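Local coordinates for protein 5-oxoprolinase subunit C (Escherichia coli, PDB 5DUD) that catalyses, as subunit C of an ATP-dependent 5-oxoprolinase, the cleavage of 5-oxoproline to L-glutamate coupled to hydrolysis of ATP to ADP and phosphate, at residues G20-G25 with L229-V234; R175-P180 with E286-A291. All coordinates share one frame; numbering follows the deposited sequence.

Contact 1 of 2, residues G20-G25 with L229-V234; sequences GFRQSG and LLPGVV
R22 and P231 make most of this small loop-to-loop contact, which buries 104 Å² in all. The van der Waals part is the end of an arginine against the corner of a proline ring: NH2 of R22 lies 3.2 Å from CD of P231 and 3.9 Å from its CG, with CD oblique to the guanidinium plane. The backbones stay apart, 9.0 Å from CA of R22 to CA of L230, and the R22 side chain spans the gap; it bends about CB-CG (chi2 -124°) and then runs extended through CD to NE. Along the way CD of R22 passes 4.3 Å from O of L229. No hydrogen bond crosses between the two segments. H28 touches both R22 and P231. The chain of another protein also reaches this place: an acidic side chain of it hydrogen-bonds the backbone N of R22, and an apolar one packs on R22. P231 and G232 are the corner residues of a type II beta turn from L230 to V233, the positive phi of G232 (101°) suiting its second corner, and this turn leads into strand 233-235 of the cyclophilin-like carboxyltransferase domain.

Contact 2 of 2, residues R175-P180 with E286-A291; sequences RALPGP and EEALKA
A helix packs here against a strand of a beta sheet, through a leucine, two alanine methyls and one arginine: strand 173-178 meets the first turns of the C-terminal helix 285-302, burying 151 Å² without a hydrogen bond between the two segments. L177 supplies the apolar touch, its CD1 3.8 Å from CB of A288. Two residues back along the strand, and therefore on the same face, R175 reaches the next turn of the helix. Its guanidinium meets the methyl of A291 obliquely, NH1 and NH2 each 3.7 Å from CB. R175 and L177 thus engage A291 and A288, which lie about one helix turn apart. Strand 173-178 belongs to the mixed sheet of the cyclophilin-like carboxyltransferase domain, where it pairs with strand 257-261 and with strand 277-282, the latter leading into this helix. The arginine chain, otherwise extended beyond CB, bends at chi3 (-72°) to bring the guanidinium to A291, and its NH2 forms a salt bridge with D265, which would help to fix the group there. E287 is a more distant opposite charge, OE2 lying 5.5 Å from NH1 of R175. I262 touches both R175 and A288, extending the packing beyond the two segments.

How the contacts relate
Both contacts reach the same mixed sheet, at sites whose centres are about 18 Å apart; their nearest atoms stay about 6 Å from each other, so they do not touch. Strand 257-261 connects them: it pairs with strand 233-235, which follows the turn of contact 1, and with strand 173-178 of contact 2. Along the chain their segments alternate, 20-25, 175-180, 229-234 and 286-291, so that distant parts of the sequence converge on one sheet. An arginine takes part in each, differently placed: contact 1 joins two loops, contact 2 a strand and a helix. The chain of another protein lies close to both.

Contact 1 of 2, residues G20-G25 with L229-V234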
loop_
_atom_site.group_PDB
_atom_site.type_symbol
_atom_site.label_atom_id
_atom_site.label_comp_id
_atom_site.label_asym_id
_atom_site.label_seq_id
_atom_site.Cartn_x
_atom_site.Cartn_y
_atom_site.Cartn_z
ATOM N N GLY A 20 3.988 -8.763 -5.505
ATOM C CA GLY A 20 3.816 -9.060 -6.925
ATOM C C GLY A 20 2.625 -8.410 -7.603
ATOM O O GLY A 20 2.491 -8.569 -8.819
ATOM N N PHE A 21 1.747 -7.689 -6.876
ATOM C CA PHE A 21 0.557 -7.104 -7.491
ATOM C C PHE A 21 0.432 -5.580 -7.323
ATOM O O PHE A 21 -0.671 -5.063 -7.413
ATOM C CB PHE A 21 -0.723 -7.789 -6.965
ATOM C CG PHE A 21 -0.594 -9.279 -6.737
ATOM C CD1 PHE A 21 -0.652 -10.171 -7.796
ATOM C CD2 PHE A 21 -0.358 -9.784 -5.472
ATOM C CE1 PHE A 21 -0.523 -11.545 -7.582
ATOM C CE2 PHE A 21 -0.238 -11.151 -5.259
ATOM C CZ PHE A 21 -0.313 -12.027 -6.311
ATOM N N ARG A 22 1.556 -4.859 -7.167
ATOM C CA ARG A 22 1.531 -3.392 -7.076
ATOM C C ARG A 22 1.196 -2.765 -8.433
ATOM O O ARG A 22 0.674 -1.651 -8.478
ATOM C CB ARG A 22 2.862 -2.826 -6.582
ATOM C CG ARG A 22 3.061 -2.896 -5.071
ATOM C CD ARG A 22 3.363 -1.511 -4.510
ATOM N NE ARG A 22 3.834 -1.541 -3.126
ATOM C CZ ARG A 22 5.072 -1.850 -2.737
ATOM N NH1 ARG A 22 5.997 -2.192 -3.631
ATOM N NH2 ARG A 22 5.392 -1.833 -1.449
ATOM N N GLN A 23 1.508 -3.486 -9.537
ATOM C CA GLN A 23 1.226 -3.054 -10.913
ATOM C C GLN A 23 -0.289 -3.050 -11.221
ATOM O O GLN A 23 -0.710 -2.359 -12.145
ATOM C CB GLN A 23 1.948 -3.969 -11.918
ATOM N N SER A 24 -1.103 -3.817 -10.452
ATOM C CA SER A 24 -2.557 -3.900 -10.621
ATOM C C SER A 24 -3.357 -3.145 -9.520
ATOM O O SER A 24 -4.556 -3.380 -9.387
ATOM C CB SER A 24 -2.982 -5.362 -10.646
ATOM O OG SER A 24 -2.193 -6.128 -11.543
ATOM N N GLY A 25 -2.716 -2.226 -8.792
ATOM C CA GLY A 25 -3.374 -1.407 -7.780
ATOM C C GLY A 25 -3.629 -2.042 -6.430
ATOM O O GLY A 25 -4.415 -1.497 -5.655
ATOM N N LEU A 229 4.016 4.723 -6.399
ATOM C CA LEU A 229 4.414 5.043 -5.028
ATOM C C LEU A 229 4.809 3.783 -4.266
ATOM O O LEU A 229 4.509 2.672 -4.702
ATOM C CB LEU A 229 3.250 5.719 -4.273
ATOM C CG LEU A 229 2.545 6.878 -4.957
ATOM C CD1 LEU A 229 1.404 7.397 -4.085
ATOM C CD2 LEU A 229 3.518 8.000 -5.271
ATOM N N LEU A 230 5.436 3.967 -3.096
ATOM C CA LEU A 230 5.821 2.872 -2.201
ATOM C C LEU A 230 5.797 3.353 -0.748
ATOM O O LEU A 230 5.893 4.559 -0.515
ATOM C CB LEU A 230 7.202 2.294 -2.568
ATOM C CG LEU A 230 8.410 3.241 -2.703
ATOM C CD1 LEU A 230 9.147 3.409 -1.376
ATOM C CD2 LEU A 230 9.395 2.707 -3.733
ATOM N N PRO A 231 5.657 2.450 0.246
ATOM C CA PRO A 231 5.645 2.903 1.651
ATOM C C PRO A 231 6.910 3.667 2.033
ATOM O O PRO A 231 7.997 3.303 1.593
ATOM C CB PRO A 231 5.539 1.599 2.448
ATOM C CG PRO A 231 4.981 0.615 1.506
ATOM C CD PRO A 231 5.504 0.985 0.160
ATOM N N GLY A 232 6.739 4.728 2.819
ATOM C CA GLY A 232 7.824 5.590 3.269
ATOM C C GLY A 232 7.964 6.898 2.517
ATOM O O GLY A 232 8.656 7.796 3.002
ATOM N N VAL A 233 7.316 7.034 1.341
ATOM C CA VAL A 233 7.397 8.260 0.544
ATOM C C VAL A 233 6.575 9.358 1.231
ATOM O O VAL A 233 5.429 9.124 1.611
ATOM C CB VAL A 233 6.951 8.033 -0.920
ATOM C CG1 VAL A 233 6.868 9.353 -1.683
ATOM C CG2 VAL A 233 7.897 7.070 -1.630
ATOM N N VAL A 234 7.183 10.537 1.412
ATOM C CA VAL A 234 6.543 11.675 2.063
ATOM C C VAL A 234 6.031 12.618 0.978
ATOM O O VAL A 234 6.835 13.268 0.317
ATOM C CB VAL A 234 7.520 12.389 3.036
ATOM C CG1 VAL A 234 6.790 13.405 3.913
ATOM C CG2 VAL A 234 8.260 11.372 3.904
#

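Contact 2 of 2, residues R175-P180 with E286-A291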
loop_
_atom_site.group_PDB
_atom_site.type_symbol
_atom_site.label_atom_id
_atom_site.label_comp_id
_atom_site.label_asym_id
_atom_site.label_seq_id
_atom_site.Cartn_x
_atom_site.Cartn_y
_atom_site.Cartn_z
ATOM N N ARG A 175 15.507 8.444 9.654
ATOM C CA ARG A 175 16.359 8.811 8.526
ATOM C C ARG A 175 15.577 8.819 7.215
ATOM O O ARG A 175 15.060 7.780 6.813
ATOM C CB ARG A 175 17.549 7.848 8.419
ATOM C CG ARG A 175 18.597 8.073 9.499
ATOM C CD ARG A 175 19.653 6.986 9.506
ATOM N NE ARG A 175 19.127 5.718 10.010
ATOM C CZ ARG A 175 19.822 4.587 10.110
ATOM N NH1 ARG A 175 21.102 4.551 9.746
ATOM N NH2 ARG A 175 19.250 3.487 10.582
ATOM N N ALA A 176 15.472 9.988 6.562
ATOM C CA ALA A 176 14.784 10.115 5.275
ATOM C C ALA A 176 15.758 10.613 4.217
ATOM O O ALA A 176 16.656 11.394 4.527
ATOM C CB ALA A 176 13.586 11.058 5.388
ATOM N N LEU A 177 15.569 10.150 2.967
ATOM C CA LEU A 177 16.379 10.535 1.810
ATOM C C LEU A 177 15.613 11.575 0.985
ATOM O O LEU A 177 14.434 11.359 0.713
ATOM C CB LEU A 177 16.710 9.308 0.934
ATOM C CG LEU A 177 18.023 8.601 1.234
ATOM C CD1 LEU A 177 18.107 7.273 0.503
ATOM C CD2 LEU A 177 19.213 9.449 0.813
ATOM N N PRO A 178 16.242 12.682 0.547
ATOM C CA PRO A 178 15.493 13.688 -0.222
ATOM C C PRO A 178 15.117 13.281 -1.648
ATOM O O PRO A 178 15.832 12.516 -2.292
ATOM C CB PRO A 178 16.473 14.872 -0.284
ATOM C CG PRO A 178 17.818 14.274 -0.144
ATOM C CD PRO A 178 17.642 13.102 0.769
ATOM N N GLY A 179 14.149 14.009 -2.201
ATOM C CA GLY A 179 13.788 13.991 -3.616
ATOM C C GLY A 179 12.833 12.897 -3.973
ATOM O O GLY A 179 12.444 12.134 -3.083
ATOM N N PRO A 180 12.351 12.772 -5.227
ATOM C CA PRO A 180 12.593 13.482 -6.512
ATOM C C PRO A 180 12.230 14.980 -6.568
ATOM O O PRO A 180 12.964 15.715 -7.218
ATOM C CB PRO A 180 11.712 12.700 -7.508
ATOM C CG PRO A 180 11.516 11.369 -6.879
ATOM C CD PRO A 180 11.454 11.632 -5.421
ATOM N N GLU A 286 24.518 5.187 0.766
ATOM C CA GLU A 286 25.356 4.142 1.377
ATOM C C GLU A 286 24.882 3.853 2.796
ATOM O O GLU A 286 24.857 2.693 3.206
ATOM C CB GLU A 286 26.844 4.553 1.379
ATOM C CG GLU A 286 27.794 3.612 2.118
ATOM C CD GLU A 286 27.675 2.133 1.800
ATOM O OE1 GLU A 286 27.447 1.789 0.617
ATOM O OE2 GLU A 286 27.823 1.315 2.736
ATOM N N GLU A 287 24.438 4.891 3.511
ATOM C CA GLU A 287 23.924 4.728 4.869
ATOM C C GLU A 287 22.564 4.025 4.830
ATOM O O GLU A 287 22.313 3.120 5.625
ATOM C CB GLU A 287 23.806 6.080 5.591
ATOM C CG GLU A 287 25.103 6.866 5.677
ATOM C CD GLU A 287 24.979 8.206 6.382
ATOM O OE1 GLU A 287 25.837 9.082 6.134
ATOM O OE2 GLU A 287 24.005 8.398 7.147
ATOM N N ALA A 288 21.712 4.403 3.868
ATOM C CA ALA A 288 20.397 3.794 3.695
ATOM C C ALA A 288 20.490 2.310 3.339
ATOM O O ALA A 288 19.637 1.541 3.776
ATOM C CB ALA A 288 19.628 4.533 2.616
ATOM N N LEU A 289 21.490 1.926 2.520
ATOM C CA LEU A 289 21.699 0.541 2.085
ATOM C C LEU A 289 22.400 -0.296 3.155
ATOM O O LEU A 289 22.050 -1.466 3.310
ATOM C CB LEU A 289 22.500 0.495 0.775
ATOM C CG LEU A 289 21.744 0.977 -0.462
ATOM C CD1 LEU A 289 22.703 1.405 -1.563
ATOM C CD2 LEU A 289 20.722 -0.063 -0.949
ATOM N N LYS A 290 23.381 0.278 3.886
ATOM C CA LYS A 290 24.070 -0.439 4.969
ATOM C C LYS A 290 23.098 -0.671 6.131
ATOM O O LYS A 290 23.125 -1.739 6.739
ATOM C CB LYS A 290 25.315 0.325 5.449
ATOM N N ALA A 291 22.218 0.316 6.413
ATOM C CA ALA A 291 21.197 0.199 7.461
ATOM C C ALA A 291 20.157 -0.866 7.099
ATOM O O ALA A 291 19.653 -1.550 7.991
ATOM C CB ALA A 291 20.511 1.539 7.680
#